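Periplasmic binding protein component of an ABC type zinc uptake transporter (Synechocystis sp., PDB 2OV3) probably captures zinc ions in the periplasm and delivers them to the membrane components of an ABC-type zinc uptake transporter. Local coordinates at residues A[113-116]-A[117-121]; A[196-199]-A[200-204]; A[250-253]-A[254-258]. One frame throughout, in Å; residues are numbered along the deposited sequence.

Contact 1 (A[113-116]-A[117-121]); sequences ATTI and AKELA
Ile116 and Leu120 meet as an i to i+4 apolar pair on the buried face of helix 106-123, one turn apart and in the first of the protein's two lobes. Their side chains run side by side and point the same way, with Ile116 CG2 lying 3.8 Å from Leu120 CD1. Ile116 presents this methyl because CG2 stands anti to the backbone N, while its longer CG1 branch takes the position beside that nitrogen. Leu120 CG also comes to 3.3 Å from Ile116 O, so the leucine covers both the methyl and the carbonyl of the turn before it. That carbonyl accepts a hydrogen bond from Leu120 N at 2.8 Å. The bond from Ala117 N to Ala113 O is likewise 2.8 Å, whereas Lys118 N stands 3.2 Å from Thr114 O. On another side of the helix, Glu119 CG, beside its own backbone N (chi1 -61°), lies over Thr115 O. The polar ends find partners on the same helix: Lys118 NZ reaches forward to a salt bridge with Glu122, and Thr114 OG1 bonds back to Lys110 O. Cut back to an alanine, Leu120 is likely to leave Ile116 CG2 without its mate and a gap beside it. The apolar face is sandwiched in the fold: Ile116 and Leu120 rest on Leu16 of helix 10-20, Ala117 and Leu120 reach Leu135 and Tyr131 of the long helix 128-153, and Ile116 also packs on Ile80 of strand 78-81, an outer strand of the parallel sheet.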
loop_
_atom_site.group_PDB
_atom_site.type_symbol
_atom_site.label_atom_id
_atom_site.label_comp_id
_atom_site.label_asym_id
_atom_site.label_seq_id
_atom_site.Cartn_x
_atom_site.Cartn_y
_atom_site.Cartn_z
ATOM N N ALA A 113 -4.982 -7.285 -9.356
ATOM C CA ALA A 113 -4.258 -8.050 -10.359
ATOM C C ALA A 113 -5.188 -8.488 -11.492
ATOM O O ALA A 113 -4.807 -8.476 -12.666
ATOM C CB ALA A 113 -3.590 -9.270 -9.729
ATOM N N THR A 114 -6.408 -8.869 -11.136
ATOM C CA THR A 114 -7.388 -9.322 -12.113
ATOM C C THR A 114 -7.712 -8.233 -13.115
ATOM O O THR A 114 -7.974 -8.497 -14.293
ATOM C CB THR A 114 -8.687 -9.765 -11.420
ATOM O OG1 THR A 114 -8.393 -10.822 -10.504
ATOM C CG2 THR A 114 -9.696 -10.269 -12.435
ATOM N N THR A 115 -7.702 -6.997 -12.653
ATOM C CA THR A 115 -7.978 -5.897 -13.554
ATOM C C THR A 115 -6.761 -5.656 -14.437
ATOM O O THR A 115 -6.900 -5.322 -15.612
ATOM C CB THR A 115 -8.314 -4.629 -12.777
ATOM O OG1 THR A 115 -9.521 -4.846 -12.025
ATOM C CG2 THR A 115 -8.513 -3.461 -13.735
ATOM N N ILE A 116 -5.569 -5.844 -13.878
ATOM C CA ILE A 116 -4.349 -5.632 -14.653
ATOM C C ILE A 116 -4.239 -6.636 -15.784
ATOM O O ILE A 116 -3.989 -6.274 -16.932
ATOM C CB ILE A 116 -3.090 -5.798 -13.804
ATOM C CG1 ILE A 116 -3.122 -4.838 -12.614
ATOM C CG2 ILE A 116 -1.865 -5.585 -14.675
ATOM C CD1 ILE A 116 -3.489 -3.433 -12.978
ATOM N N ALA A 117 -4.402 -7.905 -15.425
ATOM C CA ALA A 117 -4.327 -9.009 -16.368
ATOM C C ALA A 117 -5.331 -8.802 -17.497
ATOM O O ALA A 117 -4.968 -8.820 -18.675
ATOM C CB ALA A 117 -4.608 -10.318 -15.641
ATOM N N LYS A 118 -6.590 -8.597 -17.127
ATOM C CA LYS A 118 -7.630 -8.374 -18.109
ATOM C C LYS A 118 -7.177 -7.297 -19.097
ATOM O O LYS A 118 -7.295 -7.467 -20.310
ATOM C CB LYS A 118 -8.917 -7.940 -17.410
ATOM C CG LYS A 118 -10.113 -7.798 -18.328
ATOM C CD LYS A 118 -11.347 -7.345 -17.559
ATOM C CE LYS A 118 -12.562 -7.275 -18.476
ATOM N NZ LYS A 118 -12.300 -6.397 -19.657
ATOM N N GLU A 119 -6.633 -6.203 -18.574
ATOM C CA GLU A 119 -6.188 -5.103 -19.409
ATOM C C GLU A 119 -4.948 -5.417 -20.258
ATOM O O GLU A 119 -4.830 -4.935 -21.381
ATOM C CB GLU A 119 -5.956 -3.868 -18.538
ATOM C CG GLU A 119 -7.236 -3.409 -17.829
ATOM C CD GLU A 119 -8.292 -2.889 -18.799
ATOM O OE1 GLU A 119 -8.187 -1.711 -19.214
ATOM O OE2 GLU A 119 -9.214 -3.660 -19.163
ATOM N N LEU A 120 -4.033 -6.221 -19.728
ATOM C CA LEU A 120 -2.843 -6.591 -20.469
ATOM C C LEU A 120 -3.215 -7.529 -21.622
ATOM O O LEU A 120 -2.574 -7.525 -22.678
ATOM C CB LEU A 120 -1.817 -7.267 -19.546
ATOM C CG LEU A 120 -1.054 -6.388 -18.542
ATOM C CD1 LEU A 120 -0.162 -7.252 -17.659
ATOM C CD2 LEU A 120 -0.205 -5.351 -19.291
ATOM N N ALA A 121 -4.259 -8.328 -21.421
ATOM C CA ALA A 121 -4.717 -9.264 -22.445
ATOM C C ALA A 121 -5.425 -8.545 -23.581
ATOM O O ALA A 121 -5.591 -9.098 -24.665
ATOM C CB ALA A 121 -5.649 -10.297 -21.838
#

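Contact 2 (A[196-199]-A[200-204]); sequences QLID and TAKEN
Helix 193-204, an outer helix of the second lobe, carries here a threonine whose hydroxyl folds back on the backbone one turn earlier. Thr200 OG1 donates to Gln196 O at 2.9 Å, and Thr200 N donates to the same oxygen at 3.0 Å. The two donors come from opposite faces of the carbonyl plane, so one acceptor is gripped twice by one residue. The hydroxyl can do this because OG1 stands beside the backbone N and anti to the carbonyl carbon (chi1 -71°). Gln196, bent at chi2 (80°), swings its amide obliquely across the threonine and brings NE2 to 3.2 Å from OG1 of Thr200. Also at i and i+4, Ile198 and Lys202 lie alongside each other, with CG2 of Ile198 3.8 Å from CE of Lys202. The lysine chain is extended beyond CG, and its NZ gives a hydrogen bond to a water at 2.9 Å, which in turn donates weakly to Asp199 OD1. The opposite charges do not touch, Asp199 OD1 lying 5.2 Å from Lys202 NZ, and this water joins them by one good and one weak bond. The helix is two-sided: Gln196, Lys202 and Glu203 are exposed, while Ile198 packs on Ile223 and Ile227 of helix 218-227, and Ala201 reaches Ile227 and also Ile162 of strand 160-163, in the second parallel sheet.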
loop_
_atom_site.group_PDB
_atom_site.type_symbol
_atom_site.label_atom_id
_atom_site.label_comp_id
_atom_site.label_asym_id
_atom_site.label_seq_id
_atom_site.Cartn_x
_atom_site.Cartn_y
_atom_site.Cartn_z
ATOM N N GLN A 196 -3.751 12.518 23.899
ATOM C CA GLN A 196 -4.828 11.573 24.130
ATOM C C GLN A 196 -4.387 10.205 23.612
ATOM O O GLN A 196 -4.727 9.174 24.189
ATOM C CB GLN A 196 -6.087 12.014 23.390
ATOM C CG GLN A 196 -7.123 10.921 23.245
ATOM C CD GLN A 196 -7.935 10.720 24.504
ATOM O OE1 GLN A 196 -8.908 11.443 24.747
ATOM N NE2 GLN A 196 -7.538 9.739 25.324
ATOM N N LEU A 197 -3.636 10.204 22.514
ATOM C CA LEU A 197 -3.149 8.966 21.940
ATOM C C LEU A 197 -2.193 8.294 22.925
ATOM O O LEU A 197 -2.289 7.091 23.173
ATOM C CB LEU A 197 -2.453 9.242 20.598
ATOM C CG LEU A 197 -1.739 8.087 19.871
ATOM C CD1 LEU A 197 -1.608 8.389 18.369
ATOM C CD2 LEU A 197 -0.373 7.888 20.489
ATOM N N ILE A 198 -1.285 9.074 23.505
ATOM C CA ILE A 198 -0.328 8.535 24.468
ATOM C C ILE A 198 -1.001 7.944 25.699
ATOM O O ILE A 198 -0.600 6.883 26.178
ATOM C CB ILE A 198 0.654 9.602 24.950
ATOM C CG1 ILE A 198 1.457 10.135 23.764
ATOM C CG2 ILE A 198 1.592 9.010 26.004
ATOM C CD1 ILE A 198 2.459 11.186 24.143
ATOM N N ASP A 199 -2.001 8.634 26.231
ATOM C CA ASP A 199 -2.682 8.128 27.414
ATOM C C ASP A 199 -3.479 6.881 27.079
ATOM O O ASP A 199 -3.564 5.957 27.883
ATOM C CB ASP A 199 -3.607 9.191 28.015
ATOM C CG ASP A 199 -2.844 10.395 28.559
ATOM O OD1 ASP A 199 -1.682 10.227 29.011
ATOM O OD2 ASP A 199 -3.416 11.506 28.552
ATOM N N THR A 200 -4.055 6.849 25.885
ATOM C CA THR A 200 -4.830 5.690 25.477
ATOM C C THR A 200 -3.892 4.499 25.350
ATOM O O THR A 200 -4.214 3.383 25.765
ATOM C CB THR A 200 -5.524 5.949 24.136
ATOM O OG1 THR A 200 -6.576 6.902 24.327
ATOM C CG2 THR A 200 -6.101 4.656 23.573
ATOM N N ALA A 201 -2.720 4.758 24.780
ATOM C CA ALA A 201 -1.706 3.732 24.590
ATOM C C ALA A 201 -1.249 3.171 25.936
ATOM O O ALA A 201 -1.236 1.961 26.128
ATOM C CB ALA A 201 -0.516 4.316 23.831
ATOM N N LYS A 202 -0.869 4.045 26.862
ATOM C CA LYS A 202 -0.421 3.586 28.173
ATOM C C LYS A 202 -1.451 2.685 28.859
ATOM O O LYS A 202 -1.103 1.635 29.396
ATOM C CB LYS A 202 -0.116 4.768 29.093
ATOM C CG LYS A 202 1.067 5.609 28.675
ATOM C CD LYS A 202 1.348 6.676 29.722
ATOM C CE LYS A 202 2.587 7.479 29.361
ATOM N NZ LYS A 202 2.982 8.450 30.427
ATOM N N GLU A 203 -2.716 3.101 28.834
ATOM C CA GLU A 203 -3.780 2.333 29.464
ATOM C C GLU A 203 -4.062 1.006 28.779
ATOM O O GLU A 203 -4.537 0.074 29.421
ATOM C CB GLU A 203 -5.066 3.143 29.517
ATOM C CG GLU A 203 -4.973 4.386 30.363
ATOM C CD GLU A 203 -6.054 5.392 30.012
ATOM O OE1 GLU A 203 -6.033 6.502 30.593
ATOM O OE2 GLU A 203 -6.915 5.069 29.154
ATOM N N ASN A 204 -3.786 0.911 27.483
ATOM C CA ASN A 204 -4.026 -0.344 26.783
ATOM C C ASN A 204 -2.730 -1.120 26.698
ATOM O O ASN A 204 -2.659 -2.188 26.086
ATOM C CB ASN A 204 -4.565 -0.113 25.375
ATOM C CG ASN A 204 -5.947 0.488 25.377
ATOM O OD1 ASN A 204 -6.859 0.001 26.057
ATOM N ND2 ASN A 204 -6.121 1.544 24.604
HETATM O O HOH W 1 1.337 10.853 30.359
#

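Contact 3 (A[250-253]-A[254-258]); sequences QKIA and NANSA
Gln250 and Asn254 join their side-chain amides one turn apart, near the C-terminal end of helix 241-256. Gln250 NE2 donates to Asn254 OD1 at 2.9 Å, but the bond is bent, with an angle of 137° at the hydrogen. The oxygen lies in the amide plane of Gln250, whereas the nitrogen stands above the plane of the asparagine amide; the two planes are turned 51° apart. Gln250 reaches across because CG is anti to the backbone N (chi1 -167°) and the chain then bends at chi2. In the backbone, Asn254 N bonds to Gln250 O at 2.9 Å, so the same two residues are tied through backbone and side chains.

Further on, Ser257 OG donates to Ala253 O at 2.6 Å, a side-chain bond that ties Ser257 back to the turn before it. Ile252 O takes Asn256 N at 2.7 Å, and a weak second bond from Ala255 N.

Around this turn, Gln250 and Ala253 touch Ile152 of helix 128-153, Ile252 and Ala255 rest on Phe210 of strand 208-212, and Lys251 sends NZ to Leu233 O. Gln259 NE2 bonds to Asn254 O and Ser257 O, and Thr207 OG1 to Ala255 O, taking up carbonyls near the helix end. The polar bonds across the contact join neutral groups, so it is hydrogen bonding by amides and a hydroxyl, with no ion pair, that fastens this C-terminal turn and the start of the tail.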
loop_
_atom_site.group_PDB
_atom_site.type_symbol
_atom_site.label_atom_id
_atom_site.label_comp_id
_atom_site.label_asym_id
_atom_site.label_seq_id
_atom_site.Cartn_x
_atom_site.Cartn_y
_atom_site.Cartn_z
ATOM N N GLN A 250 4.194 -10.196 11.463
ATOM C CA GLN A 250 5.021 -10.756 12.529
ATOM C C GLN A 250 5.418 -9.732 13.581
ATOM O O GLN A 250 5.479 -10.050 14.777
ATOM C CB GLN A 250 6.283 -11.414 11.949
ATOM C CG GLN A 250 7.006 -12.288 12.963
ATOM C CD GLN A 250 6.040 -13.211 13.702
ATOM O OE1 GLN A 250 5.293 -13.985 13.086
ATOM N NE2 GLN A 250 6.040 -13.120 15.029
ATOM N N LYS A 251 5.709 -8.508 13.143
ATOM C CA LYS A 251 6.076 -7.449 14.083
ATOM C C LYS A 251 4.825 -7.124 14.906
ATOM O O LYS A 251 4.891 -7.051 16.132
ATOM C CB LYS A 251 6.568 -6.207 13.328
ATOM C CG LYS A 251 7.828 -6.436 12.530
ATOM C CD LYS A 251 8.532 -5.127 12.188
ATOM C CE LYS A 251 9.909 -5.396 11.576
ATOM N NZ LYS A 251 10.611 -4.134 11.170
ATOM N N ILE A 252 3.693 -6.942 14.223
ATOM C CA ILE A 252 2.440 -6.659 14.905
ATOM C C ILE A 252 2.291 -7.730 15.988
ATOM O O ILE A 252 2.205 -7.417 17.170
ATOM C CB ILE A 252 1.200 -6.757 13.962
ATOM C CG1 ILE A 252 1.244 -5.673 12.871
ATOM C CG2 ILE A 252 -0.088 -6.660 14.785
ATOM C CD1 ILE A 252 1.380 -4.254 13.389
ATOM N N ALA A 253 2.301 -8.993 15.576
ATOM C CA ALA A 253 2.150 -10.112 16.498
ATOM C C ALA A 253 3.109 -10.092 17.678
ATOM O O ALA A 253 2.709 -10.381 18.804
ATOM C CB ALA A 253 2.277 -11.435 15.745
ATOM N N ASN A 254 4.370 -9.758 17.440
ATOM C CA ASN A 254 5.320 -9.719 18.545
ATOM C C ASN A 254 4.926 -8.652 19.548
ATOM O O ASN A 254 5.130 -8.801 20.751
ATOM C CB ASN A 254 6.737 -9.433 18.045
ATOM C CG ASN A 254 7.303 -10.572 17.239
ATOM O OD1 ASN A 254 6.943 -11.731 17.449
ATOM N ND2 ASN A 254 8.198 -10.257 16.316
ATOM N N ALA A 255 4.339 -7.578 19.036
ATOM C CA ALA A 255 3.925 -6.462 19.865
ATOM C C ALA A 255 2.540 -6.620 20.504
ATOM O O ALA A 255 2.312 -6.127 21.611
ATOM C CB ALA A 255 3.974 -5.183 19.046
ATOM N N ASN A 256 1.627 -7.305 19.819
ATOM C CA ASN A 256 0.260 -7.470 20.316
ATOM C C ASN A 256 -0.033 -8.775 21.052
ATOM O O ASN A 256 -1.189 -9.101 21.299
ATOM C CB ASN A 256 -0.733 -7.314 19.163
ATOM C CG ASN A 256 -0.816 -5.893 18.649
ATOM O OD1 ASN A 256 -1.835 -5.500 18.082
ATOM N ND2 ASN A 256 0.244 -5.119 18.833
ATOM N N SER A 257 1.014 -9.510 21.408
ATOM C CA SER A 257 0.854 -10.775 22.118
ATOM C C SER A 257 1.234 -10.582 23.572
ATOM O O SER A 257 1.876 -9.587 23.923
ATOM C CB SER A 257 1.770 -11.851 21.527
ATOM O OG SER A 257 1.441 -12.137 20.181
ATOM N N ALA A 258 0.848 -11.539 24.413
ATOM C CA ALA A 258 1.194 -11.476 25.827
ATOM C C ALA A 258 2.700 -11.218 25.836
ATOM O O ALA A 258 3.454 -11.932 25.185
ATOM C CB ALA A 258 0.876 -12.800 26.507
#

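In the fold
All three contacts are i to i+4 meetings along single helices, and no two share a helix. Contact 1 is largely buried and rests on an apolar pair within the first lobe. Contacts 2 and 3 are partly buried, lie on the other side of the chain's centre, about 18 Å apart between centres, and both pack against the sheet containing strand 208-212. Groups near the surface bring polar chemistry to both: a hydroxyl and a water in contact 2, paired amides and a serine in contact 3. Helix 128-153 touches contacts 1 and 3, spanning the distance between them, whereas contact 2 lies against helix 218-227.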